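Local coordinates for protein alpha-glucosidase YIHQ (Escherichia coli, PDB 5AEG) that hydrolyses sulfoquinovosyl diacylglycerides and simple sulfoquinovosides, releasing sulfoquinovose for sulfoglycolysis, as a family 31 glycoside hydrolase, at residues Ile117-Ala122 against Ala222-Glu227; Cys195-Ser200 against Leu215-Asp220; Arg523-Ser528 against Ala559-Val564; Ser528-Met533 against Gly656-Phe661. One frame throughout, in Å; residues are numbered along the deposited sequence.

Contact 1 of 4, residues Ile117-Ala122 against Ala222-Glu227; sequences IWLRLA and ATLRFE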
loop_
_atom_site.group_PDB
_atom_site.type_symbol
_atom_site.label_atom_id
_atom_site.label_comp_id
_atom_site.label_asym_id
_atom_site.label_seq_id
_atom_site.Cartn_x
_atom_site.Cartn_y
_atom_site.Cartn_z
ATOM N N ILE A 117 -12.149 14.993 -18.087
ATOM C CA ILE A 117 -13.397 14.295 -18.108
ATOM C C ILE A 117 -13.917 14.352 -16.655
ATOM O O ILE A 117 -13.153 14.163 -15.667
ATOM C CB ILE A 117 -13.261 12.813 -18.576
ATOM C CG1 ILE A 117 -12.950 12.638 -20.048
ATOM C CG2 ILE A 117 -14.479 11.989 -18.070
ATOM C CD1 ILE A 117 -12.240 11.293 -20.380
ATOM N N TRP A 118 -15.212 14.580 -16.498
ATOM C CA TRP A 118 -15.915 14.343 -15.222
ATOM C C TRP A 118 -17.086 13.440 -15.498
ATOM O O TRP A 118 -17.942 13.787 -16.342
ATOM C CB TRP A 118 -16.429 15.613 -14.600
ATOM C CG TRP A 118 -15.454 16.683 -14.272
ATOM C CD1 TRP A 118 -15.023 17.032 -12.976
ATOM C CD2 TRP A 118 -14.770 17.588 -15.169
ATOM N NE1 TRP A 118 -14.128 18.058 -13.055
ATOM C CE2 TRP A 118 -13.961 18.444 -14.365
ATOM C CE3 TRP A 118 -14.787 17.790 -16.542
ATOM C CZ2 TRP A 118 -13.211 19.474 -14.894
ATOM C CZ3 TRP A 118 -14.023 18.781 -17.067
ATOM C CH2 TRP A 118 -13.239 19.633 -16.242
ATOM N N LEU A 119 -17.151 12.267 -14.842
ATOM C CA LEU A 119 -18.217 11.332 -15.037
ATOM C C LEU A 119 -18.870 11.037 -13.729
ATOM O O LEU A 119 -18.160 10.710 -12.774
ATOM C CB LEU A 119 -17.645 10.064 -15.636
ATOM C CG LEU A 119 -18.614 8.877 -15.795
ATOM C CD1 LEU A 119 -19.612 9.095 -16.954
ATOM C CD2 LEU A 119 -17.834 7.599 -16.074
ATOM N N ARG A 120 -20.205 11.160 -13.669
ATOM C CA ARG A 120 -20.992 10.784 -12.496
ATOM C C ARG A 120 -21.609 9.394 -12.629
ATOM O O ARG A 120 -22.282 9.009 -13.627
ATOM C CB ARG A 120 -22.050 11.835 -12.079
ATOM C CG ARG A 120 -21.534 13.235 -11.922
ATOM C CD ARG A 120 -22.569 14.207 -11.459
ATOM N NE ARG A 120 -21.931 15.448 -11.086
ATOM C CZ ARG A 120 -22.618 16.504 -10.653
ATOM N NH1 ARG A 120 -23.928 16.468 -10.588
ATOM N NH2 ARG A 120 -22.005 17.601 -10.305
ATOM N N LEU A 121 -21.379 8.619 -11.585
ATOM C CA LEU A 121 -21.990 7.373 -11.360
ATOM C C LEU A 121 -23.121 7.499 -10.357
ATOM O O LEU A 121 -23.028 8.172 -9.342
ATOM C CB LEU A 121 -20.977 6.314 -10.857
ATOM C CG LEU A 121 -19.708 6.132 -11.684
ATOM C CD1 LEU A 121 -18.856 5.057 -11.018
ATOM C CD2 LEU A 121 -20.014 5.726 -13.096
ATOM N N ALA A 122 -24.255 6.860 -10.639
ATOM C CA ALA A 122 -25.373 6.963 -9.742
ATOM C C ALA A 122 -24.932 6.264 -8.368
ATOM O O ALA A 122 -24.188 5.304 -8.394
ATOM C CB ALA A 122 -26.575 6.232 -10.318
ATOM N N ALA A 222 -11.156 7.478 -21.202
ATOM C CA ALA A 222 -11.221 6.671 -19.975
ATOM C C ALA A 222 -11.787 5.311 -20.239
ATOM O O ALA A 222 -12.732 5.170 -21.030
ATOM C CB ALA A 222 -12.063 7.388 -18.985
ATOM N N THR A 223 -11.268 4.312 -19.541
ATOM C CA THR A 223 -11.820 2.971 -19.586
ATOM C C THR A 223 -12.088 2.499 -18.165
ATOM O O THR A 223 -11.127 2.463 -17.355
ATOM C CB THR A 223 -10.807 2.031 -20.197
ATOM O OG1 THR A 223 -10.536 2.455 -21.558
ATOM C CG2 THR A 223 -11.350 0.636 -20.188
ATOM N N LEU A 224 -13.339 2.155 -17.890
ATOM C CA LEU A 224 -13.776 1.698 -16.569
ATOM C C LEU A 224 -14.387 0.293 -16.686
ATOM O O LEU A 224 -15.138 0.022 -17.618
ATOM C CB LEU A 224 -14.864 2.617 -16.017
ATOM C CG LEU A 224 -14.584 4.104 -15.961
ATOM C CD1 LEU A 224 -14.905 4.782 -17.309
ATOM C CD2 LEU A 224 -15.339 4.752 -14.809
ATOM N N ARG A 225 -14.133 -0.561 -15.719
ATOM C CA ARG A 225 -14.683 -1.926 -15.717
ATOM C C ARG A 225 -15.357 -2.146 -14.411
ATOM O O ARG A 225 -14.855 -1.694 -13.378
ATOM C CB ARG A 225 -13.575 -2.938 -15.774
ATOM C CG ARG A 225 -13.001 -3.208 -17.160
ATOM C CD ARG A 225 -11.643 -3.922 -16.981
ATOM N NE ARG A 225 -10.661 -3.343 -17.864
ATOM C CZ ARG A 225 -10.627 -3.601 -19.154
ATOM N NH1 ARG A 225 -11.477 -4.476 -19.663
ATOM N NH2 ARG A 225 -9.748 -3.002 -19.913
ATOM N N PHE A 226 -16.485 -2.866 -14.433
ATOM C CA PHE A 226 -17.259 -3.173 -13.213
ATOM C C PHE A 226 -17.595 -4.657 -13.176
ATOM O O PHE A 226 -17.784 -5.333 -14.266
ATOM C CB PHE A 226 -18.572 -2.432 -13.118
ATOM C CG PHE A 226 -18.500 -0.956 -13.243
ATOM C CD1 PHE A 226 -18.174 -0.357 -14.449
ATOM C CD2 PHE A 226 -18.829 -0.145 -12.166
ATOM C CE1 PHE A 226 -18.167 0.993 -14.573
ATOM C CE2 PHE A 226 -18.837 1.219 -12.283
ATOM C CZ PHE A 226 -18.490 1.795 -13.508
ATOM N N GLU A 227 -17.598 -5.235 -11.973
ATOM C CA GLU A 227 -18.219 -6.566 -11.776
ATOM C C GLU A 227 -18.951 -6.503 -10.494
ATOM O O GLU A 227 -18.545 -5.789 -9.576
ATOM C CB GLU A 227 -17.266 -7.698 -11.655
ATOM C CG GLU A 227 -16.804 -8.349 -12.880
ATOM C CD GLU A 227 -15.928 -9.564 -12.620
ATOM O OE1 GLU A 227 -14.711 -9.368 -12.359
ATOM O OE2 GLU A 227 -16.418 -10.709 -12.819
#

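Contact 2 of 4, residues Cys195-Ser200 against Leu215-Asp220; sequences CHVDNS and LALWED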
loop_
_atom_site.group_PDB
_atom_site.type_symbol
_atom_site.label_atom_id
_atom_site.label_comp_id
_atom_site.label_asym_id
_atom_site.label_seq_id
_atom_site.Cartn_x
_atom_site.Cartn_y
_atom_site.Cartn_z
ATOM N N CYS A 195 -15.426 -0.991 -9.049
ATOM C CA CYS A 195 -15.111 -0.242 -10.273
ATOM C C CYS A 195 -13.606 -0.052 -10.412
ATOM O O CYS A 195 -12.973 0.406 -9.454
ATOM C CB CYS A 195 -15.795 1.088 -10.167
ATOM S SG CYS A 195 -15.335 2.262 -11.451
ATOM N N HIS A 196 -13.034 -0.461 -11.533
ATOM C CA HIS A 196 -11.609 -0.336 -11.801
ATOM C C HIS A 196 -11.371 0.509 -13.065
ATOM O O HIS A 196 -11.992 0.248 -14.115
ATOM C CB HIS A 196 -10.957 -1.681 -11.991
ATOM C CG HIS A 196 -9.510 -1.574 -12.357
ATOM N ND1 HIS A 196 -8.579 -1.026 -11.501
ATOM C CD2 HIS A 196 -8.849 -1.841 -13.510
ATOM C CE1 HIS A 196 -7.398 -1.018 -12.087
ATOM N NE2 HIS A 196 -7.538 -1.491 -13.321
ATOM N N VAL A 197 -10.512 1.514 -12.982
ATOM C CA VAL A 197 -10.267 2.453 -14.103
ATOM C C VAL A 197 -8.839 2.185 -14.619
ATOM O O VAL A 197 -7.842 2.122 -13.857
ATOM C CB VAL A 197 -10.495 3.896 -13.731
ATOM C CG1 VAL A 197 -10.169 4.877 -14.873
ATOM C CG2 VAL A 197 -11.895 4.152 -13.212
ATOM N N ASP A 198 -8.704 2.015 -15.918
ATOM C CA ASP A 198 -7.406 1.623 -16.466
ATOM C C ASP A 198 -6.424 2.763 -16.494
ATOM O O ASP A 198 -5.214 2.549 -16.488
ATOM C CB ASP A 198 -7.500 1.105 -17.915
ATOM C CG ASP A 198 -8.046 -0.274 -18.010
ATOM O OD1 ASP A 198 -8.165 -1.029 -17.015
ATOM O OD2 ASP A 198 -8.319 -0.658 -19.154
ATOM N N ASN A 199 -6.877 3.962 -16.505
ATOM C CA ASN A 199 -5.907 5.043 -16.719
ATOM C C ASN A 199 -4.854 5.196 -15.587
ATOM O O ASN A 199 -5.098 4.771 -14.445
ATOM C CB ASN A 199 -6.701 6.316 -16.729
ATOM C CG ASN A 199 -7.777 6.361 -17.813
ATOM O OD1 ASN A 199 -8.630 5.456 -17.903
ATOM N ND2 ASN A 199 -7.775 7.492 -18.585
ATOM N N SER A 200 -3.762 5.892 -15.862
ATOM C CA SER A 200 -2.762 6.259 -14.823
ATOM C C SER A 200 -2.535 7.753 -14.710
ATOM O O SER A 200 -1.663 8.213 -13.996
ATOM C CB SER A 200 -1.467 5.490 -15.043
ATOM O OG SER A 200 -0.868 5.951 -16.236
ATOM N N LEU A 215 -16.129 11.027 -10.720
ATOM C CA LEU A 215 -14.797 10.637 -11.065
ATOM C C LEU A 215 -14.242 11.636 -12.069
ATOM O O LEU A 215 -14.755 11.733 -13.221
ATOM C CB LEU A 215 -14.819 9.278 -11.670
ATOM C CG LEU A 215 -15.614 8.174 -10.931
ATOM C CD1 LEU A 215 -15.338 6.870 -11.649
ATOM C CD2 LEU A 215 -15.236 8.067 -9.509
ATOM N N ALA A 216 -13.212 12.344 -11.656
ATOM C CA ALA A 216 -12.501 13.302 -12.483
ATOM C C ALA A 216 -11.199 12.718 -13.002
ATOM O O ALA A 216 -10.394 12.160 -12.218
ATOM C CB ALA A 216 -12.279 14.585 -11.756
ATOM N N LEU A 217 -11.002 12.794 -14.330
ATOM C CA LEU A 217 -9.790 12.326 -14.950
ATOM C C LEU A 217 -9.100 13.456 -15.733
ATOM O O LEU A 217 -9.765 14.263 -16.417
ATOM C CB LEU A 217 -10.010 11.156 -15.929
ATOM C CG LEU A 217 -10.621 9.871 -15.446
ATOM C CD1 LEU A 217 -12.095 9.943 -15.525
ATOM C CD2 LEU A 217 -10.096 8.734 -16.283
ATOM N N TRP A 218 -7.771 13.484 -15.667
ATOM C CA TRP A 218 -6.975 14.412 -16.475
ATOM C C TRP A 218 -6.510 13.696 -17.715
ATOM O O TRP A 218 -5.308 13.466 -17.933
ATOM C CB TRP A 218 -5.810 14.967 -15.687
ATOM C CG TRP A 218 -6.264 15.896 -14.638
ATOM C CD1 TRP A 218 -7.526 16.051 -14.199
ATOM C CD2 TRP A 218 -5.435 16.719 -13.784
ATOM N NE1 TRP A 218 -7.577 17.009 -13.229
ATOM C CE2 TRP A 218 -6.289 17.395 -12.920
ATOM C CE3 TRP A 218 -4.064 16.992 -13.729
ATOM C CZ2 TRP A 218 -5.824 18.335 -11.987
ATOM C CZ3 TRP A 218 -3.590 17.912 -12.777
ATOM C CH2 TRP A 218 -4.467 18.577 -11.941
ATOM N N GLU A 219 -7.454 13.278 -18.534
ATOM C CA GLU A 219 -7.143 12.644 -19.801
ATOM C C GLU A 219 -8.374 12.830 -20.718
ATOM O O GLU A 219 -9.436 13.241 -20.268
ATOM C CB GLU A 219 -6.810 11.168 -19.655
ATOM C CG GLU A 219 -5.844 10.641 -20.696
ATOM C CD GLU A 219 -5.155 9.350 -20.344
ATOM O OE1 GLU A 219 -5.149 8.873 -19.158
ATOM O OE2 GLU A 219 -4.586 8.776 -21.296
ATOM N N ASP A 220 -8.140 12.632 -22.010
ATOM C CA ASP A 220 -9.170 12.676 -23.030
ATOM C C ASP A 220 -9.871 11.404 -23.284
ATOM O O ASP A 220 -10.814 11.366 -24.116
ATOM C CB ASP A 220 -8.478 13.119 -24.349
ATOM C CG ASP A 220 -7.488 12.064 -24.843
ATOM O OD1 ASP A 220 -6.474 11.828 -24.163
ATOM O OD2 ASP A 220 -7.768 11.361 -25.822
HETATM O O HOH W 1 -3.682 6.794 -18.520
#

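Contact 3 of 4, residues Arg523-Ser528 against Ala559-Val564; sequences RWCDFS and ARMTTV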
loop_
_atom_site.group_PDB
_atom_site.type_symbol
_atom_site.label_atom_id
_atom_site.label_comp_id
_atom_site.label_asym_id
_atom_site.label_seq_id
_atom_site.Cartn_x
_atom_site.Cartn_y
_atom_site.Cartn_z
ATOM N N ARG A 523 3.852 -1.683 22.472
ATOM C CA ARG A 523 2.495 -1.742 21.926
ATOM C C ARG A 523 2.493 -2.088 20.404
ATOM O O ARG A 523 1.611 -2.789 19.918
ATOM C CB ARG A 523 1.820 -0.425 22.132
ATOM C CG ARG A 523 1.329 -0.208 23.520
ATOM C CD ARG A 523 0.217 -1.114 23.926
ATOM N NE ARG A 523 -0.432 -0.545 25.131
ATOM C CZ ARG A 523 -1.246 -1.216 25.953
ATOM N NH1 ARG A 523 -1.527 -2.465 25.702
ATOM N NH2 ARG A 523 -1.781 -0.604 27.019
ATOM N N TRP A 524 3.497 -1.589 19.656
ATOM C CA TRP A 524 3.571 -1.882 18.258
ATOM C C TRP A 524 3.957 -3.323 18.027
ATOM O O TRP A 524 3.457 -3.982 17.105
ATOM C CB TRP A 524 4.546 -0.937 17.521
ATOM C CG TRP A 524 4.147 -0.574 16.149
ATOM C CD1 TRP A 524 3.898 -1.383 15.105
ATOM C CD2 TRP A 524 4.083 0.746 15.651
ATOM N NE1 TRP A 524 3.636 -0.657 13.959
ATOM C CE2 TRP A 524 3.728 0.659 14.256
ATOM C CE3 TRP A 524 4.288 1.975 16.231
ATOM C CZ2 TRP A 524 3.562 1.760 13.455
ATOM C CZ3 TRP A 524 4.089 3.129 15.425
ATOM C CH2 TRP A 524 3.723 2.990 14.057
ATOM N N CYS A 525 4.835 -3.851 18.904
ATOM C CA CYS A 525 5.190 -5.248 18.844
ATOM C C CYS A 525 3.930 -6.098 19.066
ATOM O O CYS A 525 3.760 -7.117 18.424
ATOM C CB CYS A 525 6.274 -5.578 19.901
ATOM S SG CYS A 525 6.911 -7.259 19.698
ATOM N N ASP A 526 3.082 -5.707 20.019
ATOM C CA ASP A 526 1.825 -6.464 20.273
ATOM C C ASP A 526 0.917 -6.528 19.012
ATOM O O ASP A 526 0.195 -7.506 18.781
ATOM C CB ASP A 526 1.050 -5.827 21.387
ATOM C CG ASP A 526 1.614 -6.087 22.799
ATOM O OD1 ASP A 526 2.648 -6.811 22.903
ATOM O OD2 ASP A 526 0.992 -5.461 23.739
ATOM N N PHE A 527 0.885 -5.424 18.271
ATOM C CA PHE A 527 0.089 -5.332 17.053
ATOM C C PHE A 527 0.672 -6.239 15.975
ATOM O O PHE A 527 -0.020 -7.123 15.426
ATOM C CB PHE A 527 0.060 -3.835 16.646
ATOM C CG PHE A 527 -0.492 -3.535 15.252
ATOM C CD1 PHE A 527 -1.450 -4.286 14.622
ATOM C CD2 PHE A 527 -0.009 -2.396 14.597
ATOM C CE1 PHE A 527 -1.921 -3.900 13.368
ATOM C CE2 PHE A 527 -0.569 -1.957 13.411
ATOM C CZ PHE A 527 -1.499 -2.713 12.770
ATOM N N SER A 528 1.975 -6.071 15.685
ATOM C CA SER A 528 2.611 -6.794 14.641
ATOM C C SER A 528 2.642 -8.332 14.781
ATOM O O SER A 528 2.640 -9.055 13.769
ATOM C CB SER A 528 4.036 -6.231 14.333
ATOM O OG SER A 528 3.936 -4.891 13.845
ATOM N N ALA A 559 10.610 -11.587 23.163
ATOM C CA ALA A 559 10.611 -13.067 23.322
ATOM C C ALA A 559 9.120 -13.584 23.420
ATOM O O ALA A 559 8.740 -14.450 22.674
ATOM C CB ALA A 559 11.464 -13.535 24.517
ATOM N N ARG A 560 8.313 -12.951 24.241
ATOM C CA ARG A 560 6.913 -13.357 24.443
ATOM C C ARG A 560 6.095 -13.218 23.172
ATOM O O ARG A 560 5.445 -14.161 22.744
ATOM C CB ARG A 560 6.287 -12.553 25.574
ATOM C CG ARG A 560 4.738 -12.698 25.767
ATOM C CD ARG A 560 4.124 -11.598 26.659
ATOM N NE ARG A 560 2.660 -11.688 26.691
ATOM C CZ ARG A 560 1.968 -12.656 27.310
ATOM N NH1 ARG A 560 2.578 -13.575 28.031
ATOM N NH2 ARG A 560 0.645 -12.707 27.235
ATOM N N MET A 561 6.202 -12.063 22.497
ATOM C CA MET A 561 5.321 -11.836 21.337
ATOM C C MET A 561 5.776 -12.495 20.109
ATOM O O MET A 561 4.918 -12.882 19.277
ATOM C CB MET A 561 5.038 -10.309 21.119
ATOM C CG MET A 561 4.527 -9.580 22.362
ATOM S SD MET A 561 3.189 -10.403 23.264
ATOM C CE MET A 561 1.859 -10.231 22.081
ATOM N N THR A 562 7.090 -12.704 19.938
ATOM C CA THR A 562 7.529 -13.566 18.857
ATOM C C THR A 562 7.141 -15.027 19.077
ATOM O O THR A 562 6.944 -15.745 18.095
ATOM C CB THR A 562 9.033 -13.464 18.510
ATOM O OG1 THR A 562 9.842 -13.838 19.632
ATOM C CG2 THR A 562 9.365 -12.032 18.128
ATOM N N THR A 563 7.046 -15.445 20.333
ATOM C CA THR A 563 6.536 -16.805 20.586
ATOM C C THR A 563 5.048 -16.875 20.269
ATOM O O THR A 563 4.608 -17.862 19.750
ATOM C CB THR A 563 6.823 -17.220 22.025
ATOM O OG1 THR A 563 8.214 -17.157 22.198
ATOM C CG2 THR A 563 6.422 -18.604 22.260
ATOM N N VAL A 564 4.309 -15.837 20.599
ATOM C CA VAL A 564 2.875 -15.730 20.170
ATOM C C VAL A 564 2.851 -15.911 18.662
ATOM O O VAL A 564 2.133 -16.770 18.136
ATOM C CB VAL A 564 2.228 -14.462 20.677
ATOM C CG1 VAL A 564 0.865 -14.211 20.058
ATOM C CG2 VAL A 564 2.148 -14.493 22.247
#

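Contact 4 of 4, residues Ser528-Met533 against Gly656-Phe661; sequences SAFTPM and GKPPVF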
loop_
_atom_site.group_PDB
_atom_site.type_symbol
_atom_site.label_atom_id
_atom_site.label_comp_id
_atom_site.label_asym_id
_atom_site.label_seq_id
_atom_site.Cartn_x
_atom_site.Cartn_y
_atom_site.Cartn_z
ATOM N N SER A 528 1.975 -6.071 15.685
ATOM C CA SER A 528 2.611 -6.794 14.641
ATOM C C SER A 528 2.642 -8.332 14.781
ATOM O O SER A 528 2.640 -9.055 13.769
ATOM C CB SER A 528 4.036 -6.231 14.333
ATOM O OG SER A 528 3.936 -4.891 13.845
ATOM N N ALA A 529 2.611 -8.823 15.997
ATOM C CA ALA A 529 2.513 -10.264 16.245
ATOM C C ALA A 529 1.184 -10.853 15.756
ATOM O O ALA A 529 1.095 -12.071 15.615
ATOM C CB ALA A 529 2.639 -10.520 17.751
ATOM N N PHE A 530 0.188 -9.995 15.502
ATOM C CA PHE A 530 -1.092 -10.357 14.850
ATOM C C PHE A 530 -1.270 -9.891 13.423
ATOM O O PHE A 530 -2.332 -9.392 13.038
ATOM C CB PHE A 530 -2.233 -9.959 15.801
ATOM C CG PHE A 530 -2.206 -10.793 17.065
ATOM C CD1 PHE A 530 -2.869 -12.022 17.106
ATOM C CD2 PHE A 530 -1.498 -10.399 18.159
ATOM C CE1 PHE A 530 -2.885 -12.815 18.237
ATOM C CE2 PHE A 530 -1.462 -11.207 19.298
ATOM C CZ PHE A 530 -2.201 -12.403 19.355
ATOM N N THR A 531 -0.157 -9.968 12.684
ATOM C CA THR A 531 -0.089 -9.615 11.263
ATOM C C THR A 531 0.763 -10.694 10.608
ATOM O O THR A 531 1.352 -11.531 11.312
ATOM C CB THR A 531 0.505 -8.203 10.988
ATOM O OG1 THR A 531 1.896 -8.230 11.281
ATOM C CG2 THR A 531 -0.180 -7.172 11.751
ATOM N N PRO A 532 0.848 -10.726 9.253
ATOM C CA PRO A 532 1.637 -11.793 8.718
ATOM C C PRO A 532 3.185 -11.660 8.717
ATOM O O PRO A 532 3.903 -12.586 8.226
ATOM C CB PRO A 532 1.127 -11.956 7.265
ATOM C CG PRO A 532 0.540 -10.684 6.923
ATOM C CD PRO A 532 -0.041 -10.113 8.241
ATOM N N MET A 533 3.730 -10.568 9.237
ATOM C CA MET A 533 5.199 -10.420 9.214
ATOM C C MET A 533 5.595 -9.485 10.346
ATOM O O MET A 533 4.969 -8.450 10.504
ATOM C CB MET A 533 5.659 -9.899 7.839
ATOM C CG MET A 533 7.157 -9.700 7.742
ATOM S SD MET A 533 7.598 -9.380 6.053
ATOM C CE MET A 533 9.301 -8.848 6.298
ATOM N N GLY A 656 1.531 -6.574 26.251
ATOM C CA GLY A 656 1.727 -8.026 26.142
ATOM C C GLY A 656 0.391 -8.845 26.124
ATOM O O GLY A 656 0.399 -10.055 25.840
ATOM N N LYS A 657 -0.714 -8.199 26.474
ATOM C CA LYS A 657 -2.085 -8.807 26.414
ATOM C C LYS A 657 -3.004 -7.911 25.563
ATOM O O LYS A 657 -3.951 -7.307 26.056
ATOM C CB LYS A 657 -2.609 -8.990 27.835
ATOM C CG LYS A 657 -1.764 -9.976 28.581
ATOM C CD LYS A 657 -2.193 -10.214 30.018
ATOM C CE LYS A 657 -1.154 -11.129 30.646
ATOM N NZ LYS A 657 -1.695 -11.595 31.934
ATOM N N PRO A 658 -2.705 -7.841 24.255
ATOM C CA PRO A 658 -3.440 -6.927 23.359
ATOM C C PRO A 658 -4.903 -7.409 23.228
ATOM O O PRO A 658 -5.205 -8.572 23.517
ATOM C CB PRO A 658 -2.773 -7.099 22.036
ATOM C CG PRO A 658 -1.992 -8.372 22.101
ATOM C CD PRO A 658 -1.597 -8.457 23.570
ATOM N N PRO A 659 -5.778 -6.532 22.775
ATOM C CA PRO A 659 -7.218 -6.943 22.723
ATOM C C PRO A 659 -7.470 -7.825 21.530
ATOM O O PRO A 659 -7.568 -7.304 20.380
ATOM C CB PRO A 659 -7.952 -5.616 22.635
ATOM C CG PRO A 659 -6.963 -4.574 23.094
ATOM C CD PRO A 659 -5.646 -5.085 22.557
ATOM N N VAL A 660 -7.387 -9.148 21.781
ATOM C CA VAL A 660 -7.429 -10.173 20.788
ATOM C C VAL A 660 -8.466 -11.193 21.263
ATOM O O VAL A 660 -8.392 -11.647 22.401
ATOM C CB VAL A 660 -6.056 -10.877 20.600
ATOM C CG1 VAL A 660 -6.170 -12.076 19.683
ATOM C CG2 VAL A 660 -4.986 -9.890 20.018
ATOM N N PHE A 661 -9.405 -11.547 20.391
ATOM C CA PHE A 661 -10.425 -12.507 20.727
ATOM C C PHE A 661 -10.492 -13.541 19.642
ATOM O O PHE A 661 -10.143 -13.263 18.487
ATOM C CB PHE A 661 -11.783 -11.788 20.853
ATOM C CG PHE A 661 -11.810 -10.681 21.803
ATOM C CD1 PHE A 661 -11.221 -9.466 21.489
ATOM C CD2 PHE A 661 -12.473 -10.814 23.024
ATOM C CE1 PHE A 661 -11.253 -8.437 22.405
ATOM C CE2 PHE A 661 -12.539 -9.790 23.900
ATOM C CZ PHE A 661 -11.906 -8.599 23.610
#

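Contact 1 of 4, residues Ile117-Ala122 against Ala222-Glu227
The beta-sandwich of the N-terminal galactose mutarotase-like domain brings I117, L119 and L121 of strand 116-122 against A222, L224 and F226 of strand 221-228. The strand segments run at 25° to each other. Their axes are 10.5 Å apart and these side chains point toward each other between them, as in two facing layers. I117 sets CD1 beside A222, 4.2 Å from A222 CB. In the middle L119 and L224 reach for each other tip to tip, CD2 to CD2, at 4.0 Å. With CG anti to the backbone N (chi1 174°), the branch of L119 is carried out toward L224, where CD2 can meet it. Further along, L121 CD1 comes at the edge of the F226 ring, near its plane, 4.0 Å from F226 CE2. L30 and I29 of strand 27-32 add apolar cover to L121 and F226. All six touching residues are buried and none brings a polar side-chain group, so the layers are held by shape and exclusion of water.

Contact 2 of 4, residues Cys195-Ser200 against Leu215-Asp220
N199, V197, L217 and E219 join the end of strand 193-197, and the loop after it, to the end of strand 212-217 in the N-terminal beta-sandwich. The apolar part lies at the strand ends. V197 CG1 and L217 CD2 meet tip to tip at 4.1 Å. Chi1 of V197 is 177°, which sets CG1 anti to the backbone N and aims it at the leucine. L217 also crosses N199 at about a right angle, and its CD2 methyl lies 3.5 Å from N199 ND2. M203 of strand 203-206 touches both V197 and L217.

The polar part lies beyond, in the loops. N199 ND2 donates to E219 OE1 at 3.0 Å, with an N-H...O angle of 145°. The amide and carboxylate planes stand 82° apart, and the donor meets OE1 from above the carboxylate plane. ND2 also bonds to K221 O, so two acceptors grip this amide nitrogen. With alanine in place of N199, E219 OE1 and K221 O would probably lose their shared donor, and L217 CD2 part of its cover. E219 OE1 has a second partner, a water that bridges the two segments. This water donates to E219 OE1 at 2.6 Å and accepts from S200 N at 2.8 Å.

Contact 3 of 4, residues Arg523-Ser528 against Ala559-Val564
C525 is the first residue of segment 523-528 to touch M561. Its SG lies 3.9 Å from M561 CB. Chi1 is -172°, which turns the sulfur anti to the backbone N and toward the other helix. H557 and F558, one turn earlier on helix 552-567, also touch C525.

D526 follows and carries the closest approach. Its OD1 is 3.4 Å from M561 CG and 3.6 Å from M561 CE. The methionine chain is bent at chi2 (-47°) and chi3 (-69°). That bend curls it round the carboxylate oxygen, with SD 3.7 Å from D526 OD1. These are van der Waals contacts. The polar needs of D526 are met elsewhere: OD2 accepts from the backbone N of G656, and OD1 has a weak bond from H557 NE2.

The two helices belong to the (beta/alpha)8 barrel of family 31. In sequence, helix 518-528 comes between strands 501-505 and 534-536, and helix 552-567 comes after strand 534-536. They pack closely here, with D526 CA and M561 CA 6.5 Å apart.

F527 points away from helix 552-567. Its side chain packs on V486 and V487 of helix 486-495 and on S503 of strand 501-505. S528 ends the helix, and its N bonds to W524 O at 2.9 Å.

Contact 4 of 4, residues Ser528-Met533 against Gly656-Phe661
F530 packs under V660, and this pair is the tight part of a contact between the catalytic barrel and the C-terminal beta domain. V660 CG2 stands over the centre of the F530 ring in a CH-pi contact, 3.8 Å from the centroid and 9° off the ring normal. The second methyl, CG1, lies over the same face, displaced toward the CE1-CZ side, 3.7 Å from F530 CE1. Chi1 of V660 is 172°, which sets CG1 anti to the backbone N and leaves CG2 over the ring centre.

P658 is more loosely placed. It crosses F530 at about a right angle, and only its CG comes near, 4.0 Å from F530 CE2. Next to it K657 is exposed and marks the solvent side.

F530 sits in a type I turn that starts on S528, the last residue of helix 518-528. T531 OG1 donates to S528 O at 2.7 Å, in the carbonyl plane and on a lone pair, and this fastens the turn. V564 and L568 also touch F530, and its backbone O accepts from Y607 OH. Cutting the F530 ring back to the methyl of an alanine is likely to open a gap under V660 and cost P658 CG its contact with the ring. Polar bonds lie close by, at F530 O and at G656, but between these two segments the joining is apolar: a ring face against two methyls, with a proline CG beside them.

Contacts 1 and 2 lie in the N-terminal sandwich, with centres 8 Å apart. Strand 116-122 is paired with 212-217, and 221-228 with 193-197; a salt bridge from R225 NH2 to D198 OD2 (2.8 Å) also ties the two contacts. Contacts 3 and 4 lie on the opposite side of the chain's centre, with centres 6 Å apart and S528 in common. There the loop at G656 is held by D526 and by R560, whose NE is 2.9 Å from G656 O. The two pairs do not touch; contacts 2 and 4 are about 23 Å apart at their nearest atoms. All four lie away from the annotated sites, including the nucleophile D405. Segment 528-533 nevertheless leads through strand 534-536 to the substrate-binding H537.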